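Local coordinates for glycoside hydrolase family 16 protein (Akkermansia muciniphila, PDB 6T2N) that probably cleaves internal beta-galactosidic linkages in mucin O-glycans, as an endo-acting O-glycanase that helps a human gut bacterium begin mucin breakdown, at residues 46-51 with 300-305; 147-152 with 226-231; 178-183 with 234-239; 248-253 with 261-266; 134-139 with 268-273. All blocks are in the same frame, centred on the assembly; numbering follows the deposited sequence.

Contact 1: 46-51 with 300-305; sequences RTLPGG and RFYQTK
Leu48 lies over one face of the Tyr302 ring, with its branch point displaced toward the rim. Leu48 CG is 4.1 Å from the ring centroid, 19° off the normal, which makes this a CH-pi contact. Tyr302 CG is anti to the carbonyl carbon (chi1 -58°), which stands the ring up toward Leu48. The two side chains cross at about a right angle. Leu48 CD2 reaches over the phenol end, 4.1 Å from Tyr302 OH. The backbone of Arg46 and Thr47 runs past the ring edge. The Tyr302 hydroxyl is hydrogen-bonded to Pro45 O. The methyl CG2 of Thr304 meets the carbonyls of two glycines, 3.4 Å from Gly50 O, while Thr304 OG1 is hydrogen-bonded to His307 ND1. Replacing Leu48 with an alanine would probably take away the leucine's CH-pi contact and open a gap over that part of the ring. The contact thus lays the N-terminal loop on the end of strand 292-302 by apolar and CH-pi packing, while the polar anchor, Tyr302 to Pro45, sits just before the loop segment.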
# COMPACT_ATOMS: atom_id res chain seq x y z
N ARG A 46 -22.02 3.71 8.49
CA ARG A 46 -21.52 3.13 9.77
C ARG A 46 -21.79 1.62 9.82
O ARG A 46 -21.42 1.07 10.86
CB ARG A 46 -22.13 3.85 10.97
CG ARG A 46 -22.41 5.33 10.70
CD ARG A 46 -22.32 6.29 11.88
NE ARG A 46 -21.83 7.64 11.53
CZ ARG A 46 -20.57 7.95 11.14
NH1 ARG A 46 -19.63 7.02 11.04
NH2 ARG A 46 -20.25 9.20 10.87
N THR A 47 -22.35 0.98 8.78
CA THR A 47 -23.02 -0.35 8.94
C THR A 47 -22.56 -1.40 7.93
O THR A 47 -21.84 -2.37 8.37
CB THR A 47 -24.54 -0.16 8.99
OG1 THR A 47 -24.66 0.27 10.34
CG2 THR A 47 -25.40 -1.39 8.78
N LEU A 48 -22.99 -1.30 6.66
CA LEU A 48 -22.88 -2.40 5.64
C LEU A 48 -23.67 -3.64 6.10
O LEU A 48 -23.58 -4.08 7.25
CB LEU A 48 -21.42 -2.78 5.34
CG LEU A 48 -20.48 -1.66 4.85
CD1 LEU A 48 -19.35 -2.25 4.02
CD2 LEU A 48 -21.19 -0.54 4.07
N PRO A 49 -24.48 -4.26 5.21
CA PRO A 49 -25.08 -5.55 5.52
C PRO A 49 -23.97 -6.59 5.75
O PRO A 49 -22.92 -6.50 5.10
CB PRO A 49 -25.99 -5.84 4.31
CG PRO A 49 -25.47 -4.97 3.19
CD PRO A 49 -24.84 -3.77 3.86
N GLY A 50 -24.22 -7.53 6.67
CA GLY A 50 -23.23 -8.45 7.24
C GLY A 50 -22.89 -8.09 8.67
O GLY A 50 -21.97 -8.71 9.22
N GLY A 51 -23.59 -7.11 9.28
CA GLY A 51 -23.26 -6.57 10.61
C GLY A 51 -21.79 -6.14 10.72
O GLY A 51 -21.19 -6.32 11.80
N ARG A 300 -11.90 3.46 4.37
CA ARG A 300 -12.85 2.98 5.40
C ARG A 300 -12.50 1.57 5.81
O ARG A 300 -12.50 0.67 4.92
CB ARG A 300 -14.26 2.98 4.83
CG ARG A 300 -14.60 4.32 4.22
CD ARG A 300 -15.98 4.25 3.62
NE ARG A 300 -16.42 5.54 3.11
CZ ARG A 300 -17.29 5.67 2.14
NH1 ARG A 300 -17.82 4.62 1.54
NH2 ARG A 300 -17.67 6.86 1.74
N PHE A 301 -12.18 1.41 7.09
CA PHE A 301 -11.94 0.11 7.76
C PHE A 301 -13.19 -0.30 8.55
O PHE A 301 -13.62 0.54 9.37
CB PHE A 301 -10.77 0.23 8.73
CG PHE A 301 -10.41 -1.08 9.36
CD1 PHE A 301 -10.21 -2.21 8.59
CD2 PHE A 301 -10.25 -1.18 10.73
CE1 PHE A 301 -9.83 -3.41 9.15
CE2 PHE A 301 -9.84 -2.37 11.29
CZ PHE A 301 -9.63 -3.48 10.50
N TYR A 302 -13.75 -1.50 8.31
CA TYR A 302 -14.90 -2.08 9.07
C TYR A 302 -14.57 -3.46 9.70
O TYR A 302 -13.71 -4.20 9.17
CB TYR A 302 -16.13 -2.29 8.18
CG TYR A 302 -16.69 -1.08 7.48
CD1 TYR A 302 -16.13 -0.60 6.31
CD2 TYR A 302 -17.85 -0.46 7.94
CE1 TYR A 302 -16.67 0.48 5.62
CE2 TYR A 302 -18.40 0.61 7.26
CZ TYR A 302 -17.82 1.08 6.10
OH TYR A 302 -18.35 2.15 5.41
N GLN A 303 -15.28 -3.81 10.79
CA GLN A 303 -15.11 -5.08 11.57
C GLN A 303 -16.45 -5.62 12.08
O GLN A 303 -17.21 -4.88 12.72
CB GLN A 303 -14.19 -4.86 12.79
CG GLN A 303 -12.70 -4.72 12.43
CD GLN A 303 -11.75 -4.69 13.70
OE1 GLN A 303 -12.25 -4.02 14.69
NE2 GLN A 303 -10.45 -5.25 13.62
N THR A 304 -16.73 -6.91 11.87
CA THR A 304 -17.84 -7.60 12.59
C THR A 304 -17.36 -7.87 14.02
O THR A 304 -16.12 -7.80 14.25
CB THR A 304 -18.33 -8.87 11.88
OG1 THR A 304 -17.35 -9.91 11.86
CG2 THR A 304 -18.78 -8.58 10.46
N LYS A 305 -18.30 -8.11 14.94
CA LYS A 305 -18.02 -8.62 16.31
C LYS A 305 -16.95 -9.70 16.17
O LYS A 305 -15.96 -9.70 16.94
CB LYS A 305 -19.30 -9.21 16.91
CG LYS A 305 -19.16 -9.76 18.32
CD LYS A 305 -19.78 -8.88 19.41
CE LYS A 305 -21.28 -9.08 19.57
NZ LYS A 305 -21.91 -8.01 20.39

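Contact 2: 147-152 with 226-231; sequences RLEVRA and TYVMEW
Arg147 reaches across to strand 226-231 with an extended chain. CG is anti to the backbone N (chi1 171°), and the next two torsions are near anti. This lays the guanidinium flat on Val228, whose CG1 is centred over one face, 3.4 Å from Arg147 CZ. Two carboxylates take its edges. Arg147 NH1 forms a salt bridge to Glu230 OE2 at 2.7 Å, the two planes 74° apart. Arg147 NE donates in plane to the anti lone pair of Glu149 OE2, at 2.8 Å. A methionine here would probably leave the carboxylates of Glu149 and Glu230 without their shared cation. The strands are antiparallel neighbours in one sheet of the GH16 beta-jelly roll. Leu148 and Val150 each exchange a pair of backbone hydrogen bonds, with Met229 and Tyr227. The side chains of all four share one face, where Leu148, Val150 and Tyr227 touch strand 160-168. There the bent end of Met229 brings CE to 4.1 Å from Leu148 CB. On Arg147's face, Arg151 CD lies beside Thr226 OG1.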
# COMPACT_ATOMS: atom_id res chain seq x y z
N ARG A 147 -12.61 -5.50 6.99
CA ARG A 147 -12.79 -5.13 5.58
C ARG A 147 -12.28 -3.72 5.44
O ARG A 147 -12.75 -2.84 6.21
CB ARG A 147 -14.27 -5.21 5.20
CG ARG A 147 -14.57 -4.66 3.82
CD ARG A 147 -16.03 -4.31 3.73
NE ARG A 147 -16.41 -4.02 2.36
CZ ARG A 147 -16.64 -4.94 1.44
NH1 ARG A 147 -16.51 -6.23 1.71
NH2 ARG A 147 -16.99 -4.58 0.22
N LEU A 148 -11.36 -3.54 4.50
CA LEU A 148 -10.67 -2.27 4.23
C LEU A 148 -10.98 -1.84 2.81
O LEU A 148 -10.59 -2.60 1.89
CB LEU A 148 -9.17 -2.46 4.38
CG LEU A 148 -8.37 -1.18 4.20
CD1 LEU A 148 -8.87 -0.04 5.11
CD2 LEU A 148 -6.91 -1.51 4.45
N GLU A 149 -11.68 -0.72 2.70
CA GLU A 149 -12.24 -0.19 1.43
C GLU A 149 -11.40 1.02 1.08
O GLU A 149 -11.28 1.92 1.94
CB GLU A 149 -13.69 0.25 1.60
CG GLU A 149 -14.64 -0.87 1.93
CD GLU A 149 -16.10 -0.44 1.90
OE1 GLU A 149 -16.35 0.77 1.61
OE2 GLU A 149 -16.98 -1.33 2.12
N VAL A 150 -10.83 1.04 -0.12
CA VAL A 150 -10.04 2.21 -0.60
C VAL A 150 -10.50 2.53 -2.01
O VAL A 150 -10.32 1.70 -2.93
CB VAL A 150 -8.52 2.00 -0.50
CG1 VAL A 150 -7.77 3.21 -1.07
CG2 VAL A 150 -8.08 1.73 0.94
N ARG A 151 -11.07 3.73 -2.15
CA ARG A 151 -11.59 4.24 -3.44
C ARG A 151 -10.62 5.26 -4.02
O ARG A 151 -10.30 6.23 -3.27
CB ARG A 151 -12.96 4.89 -3.30
CG ARG A 151 -13.56 5.12 -4.67
CD ARG A 151 -14.97 4.61 -4.85
NE ARG A 151 -15.50 4.99 -6.15
CZ ARG A 151 -15.79 6.25 -6.47
NH1 ARG A 151 -15.56 7.25 -5.62
NH2 ARG A 151 -16.27 6.53 -7.67
N ALA A 152 -10.16 5.03 -5.27
CA ALA A 152 -9.03 5.77 -5.89
C ALA A 152 -9.08 5.78 -7.43
O ALA A 152 -9.30 4.72 -8.08
CB ALA A 152 -7.73 5.20 -5.38
N THR A 226 -13.12 1.13 -6.33
CA THR A 226 -12.97 0.72 -4.92
C THR A 226 -12.14 -0.56 -4.84
O THR A 226 -12.46 -1.55 -5.57
CB THR A 226 -14.32 0.49 -4.27
OG1 THR A 226 -15.22 1.50 -4.70
CG2 THR A 226 -14.16 0.46 -2.77
N TYR A 227 -11.09 -0.52 -4.04
CA TYR A 227 -10.15 -1.64 -3.81
C TYR A 227 -10.49 -2.15 -2.42
O TYR A 227 -10.57 -1.37 -1.51
CB TYR A 227 -8.71 -1.15 -4.02
CG TYR A 227 -8.41 -0.67 -5.42
CD1 TYR A 227 -8.12 -1.55 -6.45
CD2 TYR A 227 -8.43 0.68 -5.73
CE1 TYR A 227 -7.86 -1.11 -7.74
CE2 TYR A 227 -8.19 1.14 -7.02
CZ TYR A 227 -7.90 0.24 -8.04
OH TYR A 227 -7.65 0.71 -9.31
N VAL A 228 -10.79 -3.43 -2.29
CA VAL A 228 -11.39 -4.01 -1.05
C VAL A 228 -10.65 -5.28 -0.59
O VAL A 228 -10.51 -6.30 -1.36
CB VAL A 228 -12.86 -4.37 -1.29
CG1 VAL A 228 -13.56 -4.66 0.03
CG2 VAL A 228 -13.57 -3.31 -2.15
N MET A 229 -10.23 -5.25 0.66
CA MET A 229 -9.61 -6.42 1.30
C MET A 229 -10.53 -6.89 2.43
O MET A 229 -10.67 -6.17 3.41
CB MET A 229 -8.24 -6.02 1.86
CG MET A 229 -7.67 -7.13 2.69
SD MET A 229 -6.14 -6.76 3.55
CE MET A 229 -6.76 -5.70 4.85
N GLU A 230 -11.16 -8.07 2.31
CA GLU A 230 -11.77 -8.81 3.46
C GLU A 230 -10.69 -9.76 4.03
O GLU A 230 -9.96 -10.35 3.21
CB GLU A 230 -13.05 -9.53 3.04
CG GLU A 230 -14.28 -8.64 2.91
CD GLU A 230 -15.61 -9.31 2.58
OE1 GLU A 230 -15.60 -10.46 2.08
OE2 GLU A 230 -16.67 -8.69 2.84
N TRP A 231 -10.61 -9.90 5.37
CA TRP A 231 -9.50 -10.57 6.10
C TRP A 231 -10.01 -11.13 7.43
O TRP A 231 -10.33 -10.34 8.32
CB TRP A 231 -8.36 -9.54 6.28
CG TRP A 231 -7.17 -9.93 7.11
CD1 TRP A 231 -6.71 -11.19 7.33
CD2 TRP A 231 -6.25 -9.06 7.78
NE1 TRP A 231 -5.58 -11.17 8.10
CE2 TRP A 231 -5.28 -9.87 8.40
CE3 TRP A 231 -6.14 -7.68 7.95
CZ2 TRP A 231 -4.22 -9.35 9.15
CZ3 TRP A 231 -5.09 -7.16 8.69
CH2 TRP A 231 -4.14 -7.99 9.28

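Contact 3: 178-183 with 234-239; sequences GEIDML and DSIKLM
A chi1 of -50° in Ile180 turns CG2 opposite the backbone N and leaves CG1 beside it. The two branches then serve different partners. CG2 packs against Leu238, 3.7 Å from Leu238 CD2, and the two side chains pass at a slant. CG1 carries CD1 the other way, tip to tip with Ile236, where the two CD1 atoms of Ile180 and Ile236 are 4.2 Å apart. The second methyl of Leu238 is used as well: Leu238 CD1 lies 3.7 Å from Asp181 O. Met182 adds its CG beside Leu238 CD2. All five residues are buried and the contact is mainly apolar. The strand axes stay 9.2 Å apart, so side chains, not paired backbones, span the gap between the two sheets of the jelly roll. Residues 179-183 belong to the Glu-Ile-Asp-Met-Leu-Glu sequence ending at Glu184, which matches the GH16 signature with a beta bulge. In relatives that signature carries the active-site acids. Asp181 points away from this core and is hydrogen-bonded to His198. Met229 of strand 225-231 and Phe197 of strand 192-198 add to the apolar layer, while strand 179-181 pairs with both 160-168 and 192-198.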
# COMPACT_ATOMS: atom_id res chain seq x y z
N GLY A 178 5.34 -10.28 6.02
CA GLY A 178 4.12 -10.14 5.19
C GLY A 178 3.90 -8.78 4.47
O GLY A 178 4.28 -7.71 4.98
N GLU A 179 3.25 -8.85 3.32
CA GLU A 179 2.91 -7.72 2.45
C GLU A 179 1.65 -8.06 1.66
O GLU A 179 1.65 -9.05 0.91
CB GLU A 179 4.06 -7.39 1.50
CG GLU A 179 3.95 -5.94 0.98
CD GLU A 179 4.82 -5.59 -0.22
OE1 GLU A 179 6.08 -5.81 -0.15
OE2 GLU A 179 4.24 -5.20 -1.24
N ILE A 180 0.65 -7.19 1.76
CA ILE A 180 -0.67 -7.27 1.06
C ILE A 180 -0.77 -6.04 0.15
O ILE A 180 -0.91 -4.94 0.66
CB ILE A 180 -1.79 -7.28 2.11
CG1 ILE A 180 -1.53 -8.32 3.19
CG2 ILE A 180 -3.15 -7.46 1.46
CD1 ILE A 180 -2.37 -8.09 4.40
N ASP A 181 -0.64 -6.28 -1.15
CA ASP A 181 -0.70 -5.30 -2.25
C ASP A 181 -2.13 -5.27 -2.81
O ASP A 181 -2.42 -6.11 -3.72
CB ASP A 181 0.28 -5.76 -3.33
CG ASP A 181 1.73 -5.91 -2.81
OD1 ASP A 181 1.97 -5.44 -1.68
OD2 ASP A 181 2.59 -6.38 -3.60
N MET A 182 -3.01 -4.39 -2.30
CA MET A 182 -4.41 -4.33 -2.81
C MET A 182 -4.36 -3.84 -4.27
O MET A 182 -5.04 -4.47 -5.16
CB MET A 182 -5.35 -3.49 -1.93
CG MET A 182 -5.24 -3.80 -0.44
SD MET A 182 -6.29 -2.78 0.69
CE MET A 182 -7.77 -2.51 -0.31
N LEU A 183 -3.52 -2.83 -4.54
CA LEU A 183 -3.32 -2.31 -5.92
C LEU A 183 -1.84 -2.05 -6.21
O LEU A 183 -1.19 -1.35 -5.41
CB LEU A 183 -4.09 -1.00 -6.11
CG LEU A 183 -3.64 -0.13 -7.29
CD1 LEU A 183 -3.98 -0.80 -8.61
CD2 LEU A 183 -4.26 1.25 -7.20
N ASP A 234 -8.80 -17.01 8.66
CA ASP A 234 -8.87 -18.17 7.73
C ASP A 234 -8.54 -17.79 6.28
O ASP A 234 -7.97 -18.69 5.58
CB ASP A 234 -10.23 -18.84 7.81
CG ASP A 234 -10.35 -19.82 8.97
OD1 ASP A 234 -9.50 -20.75 9.08
OD2 ASP A 234 -11.28 -19.65 9.75
N SER A 235 -8.87 -16.56 5.81
CA SER A 235 -8.49 -16.09 4.44
C SER A 235 -8.27 -14.56 4.34
O SER A 235 -8.75 -13.81 5.20
CB SER A 235 -9.51 -16.52 3.43
OG SER A 235 -10.74 -15.88 3.70
N ILE A 236 -7.61 -14.15 3.25
CA ILE A 236 -7.65 -12.77 2.69
C ILE A 236 -8.12 -12.78 1.23
O ILE A 236 -7.53 -13.48 0.40
CB ILE A 236 -6.29 -12.10 2.80
CG1 ILE A 236 -5.73 -12.22 4.21
CG2 ILE A 236 -6.42 -10.64 2.39
CD1 ILE A 236 -4.31 -11.78 4.29
N LYS A 237 -9.17 -11.98 0.97
CA LYS A 237 -9.73 -11.65 -0.37
C LYS A 237 -9.23 -10.24 -0.69
O LYS A 237 -9.33 -9.42 0.20
CB LYS A 237 -11.27 -11.67 -0.35
CG LYS A 237 -11.92 -13.04 -0.42
CD LYS A 237 -13.09 -13.31 0.55
CE LYS A 237 -13.15 -14.76 1.03
NZ LYS A 237 -14.44 -15.16 1.66
N LEU A 238 -8.69 -10.03 -1.91
CA LEU A 238 -8.34 -8.73 -2.54
C LEU A 238 -9.18 -8.55 -3.80
O LEU A 238 -8.98 -9.30 -4.80
CB LEU A 238 -6.87 -8.72 -2.92
CG LEU A 238 -5.91 -8.90 -1.75
CD1 LEU A 238 -4.49 -8.76 -2.23
CD2 LEU A 238 -6.14 -7.93 -0.61
N MET A 239 -10.05 -7.55 -3.75
CA MET A 239 -10.95 -7.21 -4.87
C MET A 239 -10.69 -5.79 -5.36
O MET A 239 -10.10 -4.97 -4.60
CB MET A 239 -12.41 -7.32 -4.45
CG MET A 239 -12.88 -8.75 -4.17
SD MET A 239 -14.39 -8.72 -3.18
CE MET A 239 -13.65 -8.38 -1.58

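Contact 4: 248-253 with 261-266; sequences IDLNTT and NPFRTP
Phe263 fits into a largely apolar corner formed by Ile248, Leu250 and Thr253, and this is the dense part of the contact. Leu250 CG packs on the root of the aromatic side chain, 3.8 Å from Phe263 CB. Ile248 CD1 approaches the far part of the ring obliquely, 3.8 Å from Phe263 CE2. Thr253 comes in at the ring edge, its OG1 3.5 Å from Phe263 CD2. All three side chains cross Phe263 at about a right angle. Beside them, the buried side chain of Asn261 lies against Thr253, and Asn261 CA makes a CA-H...O contact of 3.4 Å to Thr253 O. The other side is looser and more open to solvent. Asp249 and Asn251 are exposed there, and an Asx turn shapes the chain: Asp249 OD1 accepts from Asn251 N at 2.9 Å. Arg264 stretches toward this side with an extended chain, and its NH2 is hydrogen-bonded to Lys233 O. The guanidinium has Leu250 O over one face. The contact joins the end of strand 243-249 to the loop leading into strand 267-275. Ile236 of strand 235-240 touches Ile248, Leu250 and Phe263 alike, and Trp231, at the end of strand 225-231, donates through NE1 to Phe263 O.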
# COMPACT_ATOMS: atom_id res chain seq x y z
N ILE A 248 -6.13 -15.79 -0.67
CA ILE A 248 -5.14 -16.68 -0.02
C ILE A 248 -5.85 -17.44 1.11
O ILE A 248 -6.69 -16.81 1.76
CB ILE A 248 -3.98 -15.79 0.43
CG1 ILE A 248 -2.79 -16.64 0.84
CG2 ILE A 248 -4.40 -14.83 1.54
CD1 ILE A 248 -1.64 -15.80 1.36
N ASP A 249 -5.65 -18.76 1.28
CA ASP A 249 -6.15 -19.50 2.48
C ASP A 249 -5.02 -19.40 3.52
O ASP A 249 -3.89 -19.80 3.19
CB ASP A 249 -6.67 -20.90 2.11
CG ASP A 249 -6.92 -21.86 3.26
OD1 ASP A 249 -6.74 -21.42 4.46
OD2 ASP A 249 -7.28 -23.07 2.97
N LEU A 250 -5.28 -18.81 4.69
CA LEU A 250 -4.21 -18.58 5.73
C LEU A 250 -3.79 -19.93 6.41
O LEU A 250 -2.71 -19.97 7.09
CB LEU A 250 -4.73 -17.55 6.74
CG LEU A 250 -4.37 -16.08 6.48
CD1 LEU A 250 -4.16 -15.80 5.00
CD2 LEU A 250 -5.45 -15.17 7.05
N ASN A 251 -4.55 -21.02 6.24
CA ASN A 251 -4.15 -22.39 6.75
C ASN A 251 -2.95 -23.02 5.95
O ASN A 251 -2.22 -23.79 6.41
CB ASN A 251 -5.31 -23.48 6.88
CG ASN A 251 -6.38 -22.79 7.98
OD1 ASN A 251 -7.47 -22.30 7.67
ND2 ASN A 251 -6.13 -22.75 9.21
N THR A 252 -2.59 -22.28 4.81
CA THR A 252 -1.42 -22.57 3.92
C THR A 252 -0.24 -21.58 4.12
O THR A 252 0.89 -21.89 3.67
CB THR A 252 -1.84 -22.56 2.44
OG1 THR A 252 -2.00 -21.16 2.18
CG2 THR A 252 -3.08 -23.38 2.14
N THR A 253 -0.45 -20.46 4.82
CA THR A 253 0.67 -19.52 5.15
C THR A 253 1.14 -19.74 6.60
O THR A 253 1.61 -18.76 7.20
CB THR A 253 0.27 -18.06 4.92
OG1 THR A 253 -0.64 -17.55 5.91
CG2 THR A 253 -0.39 -17.90 3.58
N ASN A 261 2.64 -17.97 11.02
CA ASN A 261 1.69 -17.12 10.22
C ASN A 261 1.90 -15.61 10.33
O ASN A 261 1.42 -14.96 11.26
CB ASN A 261 0.23 -17.40 10.55
CG ASN A 261 -0.53 -17.65 9.27
OD1 ASN A 261 -0.96 -18.78 9.01
ND2 ASN A 261 -0.53 -16.64 8.42
N PRO A 262 2.50 -14.96 9.30
CA PRO A 262 2.63 -13.52 9.28
C PRO A 262 1.31 -12.76 9.03
O PRO A 262 1.28 -11.53 9.29
CB PRO A 262 3.60 -13.36 8.11
CG PRO A 262 3.17 -14.39 7.15
CD PRO A 262 3.01 -15.57 8.06
N PHE A 263 0.28 -13.44 8.55
CA PHE A 263 -1.01 -12.81 8.16
C PHE A 263 -2.03 -12.79 9.32
O PHE A 263 -3.19 -12.40 9.09
CB PHE A 263 -1.55 -13.50 6.91
CG PHE A 263 -0.72 -13.18 5.70
CD1 PHE A 263 -0.48 -11.84 5.36
CD2 PHE A 263 -0.21 -14.18 4.89
CE1 PHE A 263 0.27 -11.51 4.26
CE2 PHE A 263 0.55 -13.85 3.79
CZ PHE A 263 0.79 -12.51 3.48
N ARG A 264 -1.62 -13.21 10.52
CA ARG A 264 -2.46 -13.07 11.75
C ARG A 264 -1.70 -12.13 12.70
O ARG A 264 -1.71 -12.33 13.90
CB ARG A 264 -2.75 -14.44 12.38
CG ARG A 264 -3.31 -15.49 11.43
CD ARG A 264 -3.65 -16.84 12.10
NE ARG A 264 -4.55 -17.72 11.31
CZ ARG A 264 -4.35 -19.02 11.03
NH1 ARG A 264 -3.29 -19.65 11.52
NH2 ARG A 264 -5.21 -19.68 10.24
N THR A 265 -1.01 -11.15 12.16
CA THR A 265 -0.40 -10.06 12.93
C THR A 265 -0.99 -8.79 12.36
O THR A 265 -1.61 -8.85 11.30
CB THR A 265 1.13 -10.16 12.91
OG1 THR A 265 1.71 -9.92 11.61
CG2 THR A 265 1.55 -11.53 13.40
N PRO A 266 -0.86 -7.64 13.05
CA PRO A 266 -1.32 -6.37 12.50
C PRO A 266 -0.44 -5.88 11.34
O PRO A 266 0.80 -6.14 11.26
CB PRO A 266 -1.31 -5.44 13.71
CG PRO A 266 -0.25 -6.01 14.61
CD PRO A 266 -0.31 -7.51 14.41

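Contact 5: 134-139 with 268-273; sequences SVTTIK and YLILNS
Thr137 OG1 is gripped from two directions. It accepts from Leu269 N at 2.9 Å, in a nearly straight bond (176°), and is also hydrogen-bonded to Lys141 O. Its chi1 of 77° sets OG1 between the backbone N and the carbonyl carbon, where it can face the neighbouring strand. The side chain thereby stands in for a backbone carbonyl as the ladder ends. Thr137 N still donates to Leu269 O, at 2.8 Å. Earlier the strands pair regularly: Val135 and Leu271 form an antiparallel hydrogen-bonded pair, with bonds of 2.9 Å from Val135 N to Leu271 O and 3.0 Å from Leu271 N to Val135 O. Their side chains meet on the same face of the sheet, next to Trp70, with Val135 CG2 3.6 Å from Leu271 CB. An ST turn follows: Ile138 N donates to Thr136 OG1 at 3.1 Å. The turn places Ile138 alongside Tyr268. Ile138 CG1 sits over the middle of the ring, 3.6 Å from the Tyr268 centroid and 10° off the normal, a CH-pi contact. On the face opposite Val135 and Leu271, Ser134 OG rests against Asn272 CB while hydrogen-bonded to Glu73, and the Asn272 amide bonds to Trp165 through OD1. Within this sheet of the jelly roll, the buried hydroxyls of Ser134 and Thr137 and the amide of Asn272 thus have polar partners, and threonine hydroxyls shape the strand's exit.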
# COMPACT_ATOMS: atom_id res chain seq x y z
N SER A 134 3.92 9.82 -0.45
CA SER A 134 3.65 8.53 0.20
C SER A 134 3.20 8.86 1.62
O SER A 134 3.93 9.67 2.31
CB SER A 134 4.88 7.61 0.19
OG SER A 134 4.58 6.34 0.76
N VAL A 135 2.06 8.30 2.03
CA VAL A 135 1.56 8.35 3.43
C VAL A 135 1.56 6.94 4.00
O VAL A 135 1.28 5.99 3.26
CB VAL A 135 0.15 8.98 3.52
CG1 VAL A 135 0.20 10.47 3.31
CG2 VAL A 135 -0.84 8.33 2.57
N THR A 136 1.79 6.84 5.30
CA THR A 136 1.92 5.54 5.99
C THR A 136 1.16 5.66 7.30
O THR A 136 1.23 6.75 7.95
CB THR A 136 3.40 5.20 6.18
OG1 THR A 136 3.51 4.03 6.99
CG2 THR A 136 4.16 6.37 6.80
N THR A 137 0.48 4.59 7.70
CA THR A 137 -0.19 4.55 9.01
C THR A 137 0.78 3.94 10.04
O THR A 137 0.36 3.77 11.17
CB THR A 137 -1.55 3.86 8.89
OG1 THR A 137 -1.41 2.44 8.81
CG2 THR A 137 -2.33 4.39 7.70
N ILE A 138 2.03 3.69 9.66
CA ILE A 138 2.95 2.82 10.47
C ILE A 138 2.76 3.23 11.92
O ILE A 138 2.57 2.32 12.74
CB ILE A 138 4.44 2.88 10.02
CG1 ILE A 138 5.26 1.73 10.63
CG2 ILE A 138 5.05 4.23 10.30
CD1 ILE A 138 6.74 1.70 10.26
N LYS A 139 2.65 4.53 12.15
CA LYS A 139 2.69 5.16 13.50
C LYS A 139 1.31 5.65 13.94
O LYS A 139 1.22 6.20 15.02
CB LYS A 139 3.69 6.33 13.51
CG LYS A 139 5.10 5.89 13.85
CD LYS A 139 6.15 6.96 13.87
CE LYS A 139 7.50 6.33 14.15
NZ LYS A 139 8.60 7.32 14.10
N TYR A 268 0.24 -2.35 8.66
CA TYR A 268 0.03 -0.88 8.48
C TYR A 268 -0.07 -0.56 6.99
O TYR A 268 0.32 -1.37 6.15
CB TYR A 268 1.05 -0.00 9.20
CG TYR A 268 2.45 -0.22 8.72
CD1 TYR A 268 2.89 0.44 7.60
CD2 TYR A 268 3.30 -1.12 9.36
CE1 TYR A 268 4.18 0.25 7.13
CE2 TYR A 268 4.58 -1.36 8.88
CZ TYR A 268 5.02 -0.66 7.76
OH TYR A 268 6.27 -0.81 7.22
N LEU A 269 -0.75 0.56 6.72
CA LEU A 269 -1.22 0.92 5.36
C LEU A 269 -0.33 2.00 4.75
O LEU A 269 0.10 2.93 5.47
CB LEU A 269 -2.67 1.40 5.39
CG LEU A 269 -3.19 1.89 4.04
CD1 LEU A 269 -3.13 0.81 2.97
CD2 LEU A 269 -4.62 2.45 4.16
N ILE A 270 -0.09 1.85 3.45
CA ILE A 270 0.68 2.81 2.61
C ILE A 270 -0.11 3.14 1.36
O ILE A 270 -0.53 2.17 0.67
CB ILE A 270 2.01 2.23 2.19
CG1 ILE A 270 2.87 1.91 3.39
CG2 ILE A 270 2.67 3.22 1.27
CD1 ILE A 270 4.28 1.54 3.00
N LEU A 271 -0.20 4.45 1.09
CA LEU A 271 -0.73 5.04 -0.18
C LEU A 271 0.40 5.83 -0.81
O LEU A 271 0.94 6.71 -0.15
CB LEU A 271 -1.93 5.90 0.18
CG LEU A 271 -2.98 5.24 1.09
CD1 LEU A 271 -4.09 6.21 1.40
CD2 LEU A 271 -3.57 4.03 0.43
N ASN A 272 0.81 5.51 -2.03
CA ASN A 272 2.02 6.14 -2.62
C ASN A 272 1.95 6.05 -4.16
O ASN A 272 1.21 5.18 -4.70
CB ASN A 272 3.28 5.52 -2.02
CG ASN A 272 3.56 4.18 -2.65
OD1 ASN A 272 2.95 3.20 -2.29
ND2 ASN A 272 4.35 4.14 -3.71
N SER A 273 2.63 6.99 -4.84
CA SER A 273 3.04 6.88 -6.26
C SER A 273 4.56 6.85 -6.29
O SER A 273 5.20 7.87 -5.94
CB SER A 273 2.51 7.98 -7.08
OG SER A 273 1.10 7.89 -7.18

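How the contacts relate
Contacts 1 to 4 each have a segment on one antiparallel sheet. Contacts 1 and 2 touch where strands 292-302 and 146-153 pair, with Tyr302 N 2.7 Å from Arg147 O. Contact 2 meets contact 3 through Val228 O and Met239 N, also 2.7 Å apart, and contact 4 through Trp231 NE1 and Phe263 O at 2.9 Å. Contact 3 meets contact 4 through Asp234 O and Leu250 N at 2.8 Å. Contact 3 also reaches the other sheet, which holds contact 5; their centres are about 16 Å apart. That sheet carries the probable active-site signature. The calcium ion, bound by Glu59, Gly98 and Asp297, is about 7 Å from the side chain of Arg151 in contact 2 and about 11 Å from that of Leu271 in contact 5.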